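Local coordinates for protein putative chorismate mutase (Yersinia pestis biovar Microtus str. 91001, PDB 2GBB) that catalyses the Claisen rearrangement of chorismate to prephenate, as a secreted, all-helical chorismate mutase that may play some role in pathogenicity, at residues 5-10 against 126-131; 43-48 against 54-59. All coordinates share one frame; numbering follows the deposited sequence.

Contact 1 (5-10 against 126-131); sequences QTAPLI and KAHFIN. With SO4 (sulfate ion), chain H.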
loop_
_atom_site.group_PDB
_atom_site.type_symbol
_atom_site.label_atom_id
_atom_site.label_comp_id
_atom_site.label_asym_id
_atom_site.label_seq_id
_atom_site.Cartn_x
_atom_site.Cartn_y
_atom_site.Cartn_z
ATOM N N GLN A 5 -23.246 -18.162 -7.813
ATOM C CA GLN A 5 -23.576 -16.745 -7.688
ATOM C C GLN A 5 -22.898 -15.968 -6.521
ATOM O O GLN A 5 -23.295 -14.855 -6.213
ATOM C CB GLN A 5 -25.102 -16.551 -7.678
ATOM C CG GLN A 5 -25.850 -16.969 -8.980
ATOM C CD GLN A 5 -25.109 -16.617 -10.291
ATOM O OE1 GLN A 5 -24.646 -15.473 -10.512
ATOM N NE2 GLN A 5 -25.005 -17.610 -11.169
ATOM N N THR A 6 -21.857 -16.542 -5.904
ATOM C CA THR A 6 -21.199 -15.894 -4.760
ATOM C C THR A 6 -20.163 -14.857 -5.186
ATOM O O THR A 6 -20.135 -13.745 -4.660
ATOM C CB THR A 6 -20.548 -16.929 -3.792
ATOM O OG1 THR A 6 -21.546 -17.856 -3.358
ATOM C CG2 THR A 6 -19.988 -16.220 -2.536
ATOM N N ALA A 7 -19.317 -15.226 -6.143
ATOM C CA ALA A 7 -18.248 -14.343 -6.610
ATOM C C ALA A 7 -18.667 -12.924 -6.968
ATOM O O ALA A 7 -17.926 -11.997 -6.643
ATOM C CB ALA A 7 -17.497 -14.971 -7.758
ATOM N N PRO A 8 -19.818 -12.736 -7.672
ATOM C CA PRO A 8 -20.294 -11.381 -7.991
ATOM C C PRO A 8 -20.476 -10.514 -6.747
ATOM O O PRO A 8 -20.177 -9.303 -6.754
ATOM C CB PRO A 8 -21.642 -11.638 -8.678
ATOM C CG PRO A 8 -21.495 -13.015 -9.338
ATOM C CD PRO A 8 -20.680 -13.776 -8.283
ATOM N N LEU A 9 -20.924 -11.138 -5.673
ATOM C CA LEU A 9 -21.102 -10.457 -4.382
ATOM C C LEU A 9 -19.777 -10.099 -3.738
ATOM O O LEU A 9 -19.622 -8.995 -3.220
ATOM C CB LEU A 9 -21.978 -11.303 -3.438
ATOM C CG LEU A 9 -23.348 -11.700 -4.050
ATOM C CD1 LEU A 9 -23.979 -12.936 -3.412
ATOM C CD2 LEU A 9 -24.327 -10.526 -3.975
ATOM N N ILE A 10 -18.824 -11.018 -3.784
ATOM C CA ILE A 10 -17.504 -10.773 -3.231
ATOM C C ILE A 10 -16.811 -9.642 -4.003
ATOM O O ILE A 10 -16.247 -8.695 -3.421
ATOM C CB ILE A 10 -16.686 -12.063 -3.323
ATOM C CG1 ILE A 10 -17.252 -13.122 -2.340
ATOM C CG2 ILE A 10 -15.223 -11.780 -3.138
ATOM C CD1 ILE A 10 -16.570 -14.512 -2.450
ATOM N N LYS A 126 -12.152 -22.185 -9.558
ATOM C CA LYS A 126 -11.005 -21.299 -9.408
ATOM C C LYS A 126 -10.963 -20.236 -10.503
ATOM O O LYS A 126 -10.679 -19.082 -10.230
ATOM C CB LYS A 126 -9.720 -22.126 -9.344
ATOM C CG LYS A 126 -8.480 -21.390 -8.853
ATOM C CD LYS A 126 -7.483 -22.398 -8.297
ATOM C CE LYS A 126 -6.047 -21.957 -8.535
ATOM N NZ LYS A 126 -5.160 -22.324 -7.375
ATOM N N ALA A 127 -11.295 -20.635 -11.728
ATOM C CA ALA A 127 -11.239 -19.777 -12.912
ATOM C C ALA A 127 -12.411 -18.813 -12.983
ATOM O O ALA A 127 -12.281 -17.694 -13.477
ATOM C CB ALA A 127 -11.209 -20.636 -14.155
ATOM N N HIS A 128 -13.564 -19.266 -12.516
ATOM C CA HIS A 128 -14.703 -18.400 -12.381
ATOM C C HIS A 128 -14.434 -17.254 -11.398
ATOM O O HIS A 128 -14.763 -16.110 -11.693
ATOM C CB HIS A 128 -15.941 -19.191 -11.953
ATOM C CG HIS A 128 -17.185 -18.362 -11.912
ATOM N ND1 HIS A 128 -17.767 -17.838 -13.050
ATOM C CD2 HIS A 128 -17.955 -17.961 -10.872
ATOM C CE1 HIS A 128 -18.847 -17.152 -12.710
ATOM N NE2 HIS A 128 -18.979 -17.204 -11.392
ATOM N N PHE A 129 -13.831 -17.560 -10.245
ATOM C CA PHE A 129 -13.482 -16.532 -9.260
ATOM C C PHE A 129 -12.526 -15.500 -9.841
ATOM O O PHE A 129 -12.783 -14.290 -9.785
ATOM C CB PHE A 129 -12.886 -17.168 -7.993
ATOM C CG PHE A 129 -13.894 -17.387 -6.898
ATOM C CD1 PHE A 129 -15.044 -18.138 -7.127
ATOM C CD2 PHE A 129 -13.691 -16.854 -5.619
ATOM C CE1 PHE A 129 -15.968 -18.352 -6.096
ATOM C CE2 PHE A 129 -14.624 -17.063 -4.592
ATOM C CZ PHE A 129 -15.745 -17.805 -4.831
ATOM N N ILE A 130 -11.436 -15.965 -10.432
ATOM C CA ILE A 130 -10.527 -15.031 -11.108
ATOM C C ILE A 130 -11.222 -14.112 -12.138
ATOM O O ILE A 130 -11.069 -12.887 -12.096
ATOM C CB ILE A 130 -9.334 -15.761 -11.759
ATOM C CG1 ILE A 130 -8.495 -16.468 -10.680
ATOM C CG2 ILE A 130 -8.507 -14.768 -12.647
ATOM C CD1 ILE A 130 -7.677 -15.518 -9.806
ATOM N N ASN A 131 -11.995 -14.700 -13.041
ATOM C CA ASN A 131 -12.637 -13.932 -14.111
ATOM C C ASN A 131 -13.721 -12.985 -13.610
ATOM O O ASN A 131 -14.083 -12.021 -14.314
ATOM C CB ASN A 131 -13.221 -14.876 -15.188
ATOM C CG ASN A 131 -12.138 -15.691 -15.930
ATOM O OD1 ASN A 131 -10.939 -15.341 -15.923
ATOM N ND2 ASN A 131 -12.562 -16.788 -16.568
HETATM S S SO4 H . -15.883 -18.075 -16.125
HETATM O O1 SO4 H . -15.816 -19.488 -15.736
HETATM O O2 SO4 H . -17.245 -17.789 -16.605
HETATM O O3 SO4 H . -15.630 -17.235 -14.968
HETATM O O4 SO4 H . -14.888 -17.760 -17.147
#
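The phenyl ring of F129 is the hub of this contact, reaching from helix 126-132 to the first turn of helix 7-14. A7 lays its methyl over one face in a CH-pi contact, CB lying 4.2 Å from the centroid of the F129 ring and 18° off the ring normal, though shifted toward the CD1-CE1 rim. I10, one turn further on, meets the far end of the same ring: its CD1 comes to 3.9 Å from F129 CE2, and the two side chains cross at about a right angle. CG1 of I10 is anti to the carbonyl carbon (chi1 -69°), which swings the delta methyl to the ring. This side is wholly apolar and buried.

Toward solvent the packing thins. H128 offers A7 little more than a glancing touch, its CD2 4.3 Å from A7 CB. A sulfate ion, probably left from the crystallisation liquor, sits at the ring's ND1 edge. H128 ND1 donates to sulfate O3 over 2.9 Å in a bent bond (131° at the hydrogen), the sulfur lying in plane. N131, on the same helix, donates from ND2 to sulfate O4 at 2.6 Å, with a weak second bond to O3, so two side chains hold the anion.

I10 shares its helix with substrate-binding R13, their side chains about 6 Å apart; the contact packs helix 126-132 onto that helix. F129 also meets helix 140-150, edge-to-face with F147 and inclined to the F150 ring. T6 and L9 rest on helix 93-117, setting the N-terminal segment between it and helix 126-132.

Contact 2 (43-48 against 54-59); sequences SAMAQA and NGESIK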
loop_
_atom_site.group_PDB
_atom_site.type_symbol
_atom_site.label_atom_id
_atom_site.label_comp_id
_atom_site.label_asym_id
_atom_site.label_seq_id
_atom_site.Cartn_x
_atom_site.Cartn_y
_atom_site.Cartn_z
ATOM N N SER A 43 -19.119 -10.078 13.736
ATOM C CA SER A 43 -20.448 -9.958 13.069
ATOM C C SER A 43 -20.701 -11.036 12.011
ATOM O O SER A 43 -21.798 -11.612 11.933
ATOM C CB SER A 43 -20.556 -8.630 12.359
ATOM O OG SER A 43 -20.562 -7.659 13.364
ATOM N N ALA A 44 -19.700 -11.278 11.171
ATOM C CA ALA A 44 -19.824 -12.334 10.175
ATOM C C ALA A 44 -20.090 -13.662 10.867
ATOM O O ALA A 44 -21.003 -14.379 10.477
ATOM C CB ALA A 44 -18.603 -12.409 9.255
HETATM N N MSE A 45 -19.320 -13.993 11.903
HETATM C CA MSE A 45 -19.539 -15.243 12.636
HETATM C C MSE A 45 -20.934 -15.350 13.284
HETATM O O MSE A 45 -21.520 -16.428 13.319
HETATM C CB MSE A 45 -18.426 -15.514 13.659
HETATM C CG MSE A 45 -17.096 -15.918 13.000
HETATM SE SE MSE A 45 -15.730 -16.239 14.358
HETATM C CE MSE A 45 -16.829 -17.399 15.614
ATOM N N ALA A 46 -21.464 -14.242 13.785
ATOM C CA ALA A 46 -22.801 -14.255 14.325
ATOM C C ALA A 46 -23.851 -14.419 13.200
ATOM O O ALA A 46 -24.814 -15.107 13.391
ATOM C CB ALA A 46 -23.047 -12.995 15.148
ATOM N N GLN A 47 -23.678 -13.792 12.042
ATOM C CA GLN A 47 -24.585 -13.997 10.910
ATOM C C GLN A 47 -24.573 -15.439 10.412
ATOM O O GLN A 47 -25.629 -16.074 10.285
ATOM C CB GLN A 47 -24.266 -13.053 9.761
ATOM C CG GLN A 47 -24.665 -11.639 10.016
ATOM C CD GLN A 47 -24.300 -10.701 8.911
ATOM O OE1 GLN A 47 -25.125 -9.895 8.505
ATOM N NE2 GLN A 47 -23.049 -10.771 8.416
ATOM N N ALA A 48 -23.383 -15.956 10.128
ATOM C CA ALA A 48 -23.187 -17.384 9.842
ATOM C C ALA A 48 -24.030 -18.342 10.750
ATOM O O ALA A 48 -24.710 -19.246 10.259
ATOM C CB ALA A 48 -21.664 -17.731 9.867
ATOM N N ASN A 54 -21.570 -23.176 9.883
ATOM C CA ASN A 54 -20.582 -23.329 10.931
ATOM C C ASN A 54 -19.743 -22.029 11.138
ATOM O O ASN A 54 -18.937 -21.679 10.280
ATOM C CB ASN A 54 -19.672 -24.493 10.554
ATOM C CG ASN A 54 -18.743 -24.903 11.671
ATOM O OD1 ASN A 54 -17.873 -24.007 12.070
ATOM N ND2 ASN A 54 -18.793 -26.038 12.146
ATOM N N GLY A 55 -19.937 -21.362 12.280
ATOM C CA GLY A 55 -19.341 -20.059 12.611
ATOM C C GLY A 55 -17.830 -19.956 12.442
ATOM O O GLY A 55 -17.344 -19.103 11.739
ATOM N N GLU A 56 -17.103 -20.878 13.055
ATOM C CA GLU A 56 -15.646 -20.963 12.921
ATOM C C GLU A 56 -15.160 -21.253 11.453
ATOM O O GLU A 56 -14.115 -20.732 11.017
ATOM C CB GLU A 56 -15.091 -22.023 13.882
ATOM C CG GLU A 56 -13.619 -21.880 14.212
ATOM C CD GLU A 56 -13.369 -21.206 15.557
ATOM O OE1 GLU A 56 -13.730 -20.009 15.705
ATOM O OE2 GLU A 56 -12.797 -21.875 16.466
ATOM N N SER A 57 -15.947 -22.019 10.670
ATOM C CA SER A 57 -15.613 -22.303 9.238
ATOM C C SER A 57 -15.637 -21.065 8.312
ATOM O O SER A 57 -15.089 -21.104 7.205
ATOM C CB SER A 57 -16.532 -23.374 8.643
ATOM O OG SER A 57 -17.756 -22.823 8.169
ATOM N N ILE A 58 -16.287 -20.001 8.777
ATOM C CA ILE A 58 -16.416 -18.716 8.089
ATOM C C ILE A 58 -15.212 -17.746 8.254
ATOM O O ILE A 58 -14.909 -16.920 7.371
ATOM C CB ILE A 58 -17.734 -18.066 8.595
ATOM C CG1 ILE A 58 -18.837 -18.432 7.612
ATOM C CG2 ILE A 58 -17.625 -16.538 8.848
ATOM C CD1 ILE A 58 -18.547 -17.902 6.181
ATOM N N LYS A 59 -14.517 -17.873 9.375
ATOM C CA LYS A 59 -13.438 -16.935 9.692
ATOM C C LYS A 59 -12.291 -16.841 8.692
ATOM O O LYS A 59 -11.855 -15.723 8.414
ATOM C CB LYS A 59 -12.899 -17.143 11.116
ATOM C CG LYS A 59 -11.779 -16.172 11.451
ATOM C CD LYS A 59 -11.457 -16.210 12.929
ATOM C CE LYS A 59 -10.344 -15.152 13.245
ATOM N NZ LYS A 59 -10.183 -15.261 14.755
#
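N54 O is the acceptor for S57 OG at 2.7 Å, the hydroxyl lying in the carbonyl plane on a lone pair, and it also takes a weak backbone bond from I58 N. N54 is the N-cap of helix 55-82: its OD1 accepts from S57 N at 3.1 Å, with the donor tilted 30° from the carbonyl plane. The two S57 bonds cap the first turn, against which residues 43-48 of helix 34-50 pack.

M45, a selenomethionine, is the knob, seated among G55, E56, I58 and K59. Its CG lies 3.4 Å from G55 O, and M45 CA is 4.8 Å from G55 CA. A bend at chi3 (47°) turns M45 CE over the G55 end of the hole. On the buried side A48 CB presses on I58 CG1 at 3.7 Å, while A44 CB touches I58 CG2 more loosely.

The axes of the two short segments approach to 8.4 Å, with 139° between their N-to-C directions, nearer antiparallel than parallel: a helical hairpin closed by a short turn. Outside it, I58 and Q47 both lean on L108 of helix 93-117, and the backbone N of K154, near the C-terminus, bonds to S57 OG.

How the contacts relate
Contact 1 joins helices more than a hundred residues apart in sequence, while contact 2 closes a local hairpin nested within that span; their centres lie about 20 Å apart and they do not touch. Both have an apolar centre, but contact 1 is the more buried, built round an aromatic ring, and covers 185 Å², whereas the partly buried contact 2 covers 295 Å² and is made by two alanines and an isoleucine, with a selenomethionine knob at its edge. Polar bonds at contact 1 go to a bound sulfate at its solvent edge; those at contact 2 stay within residues 54-59 and cap the helix. Both border helix 93-117.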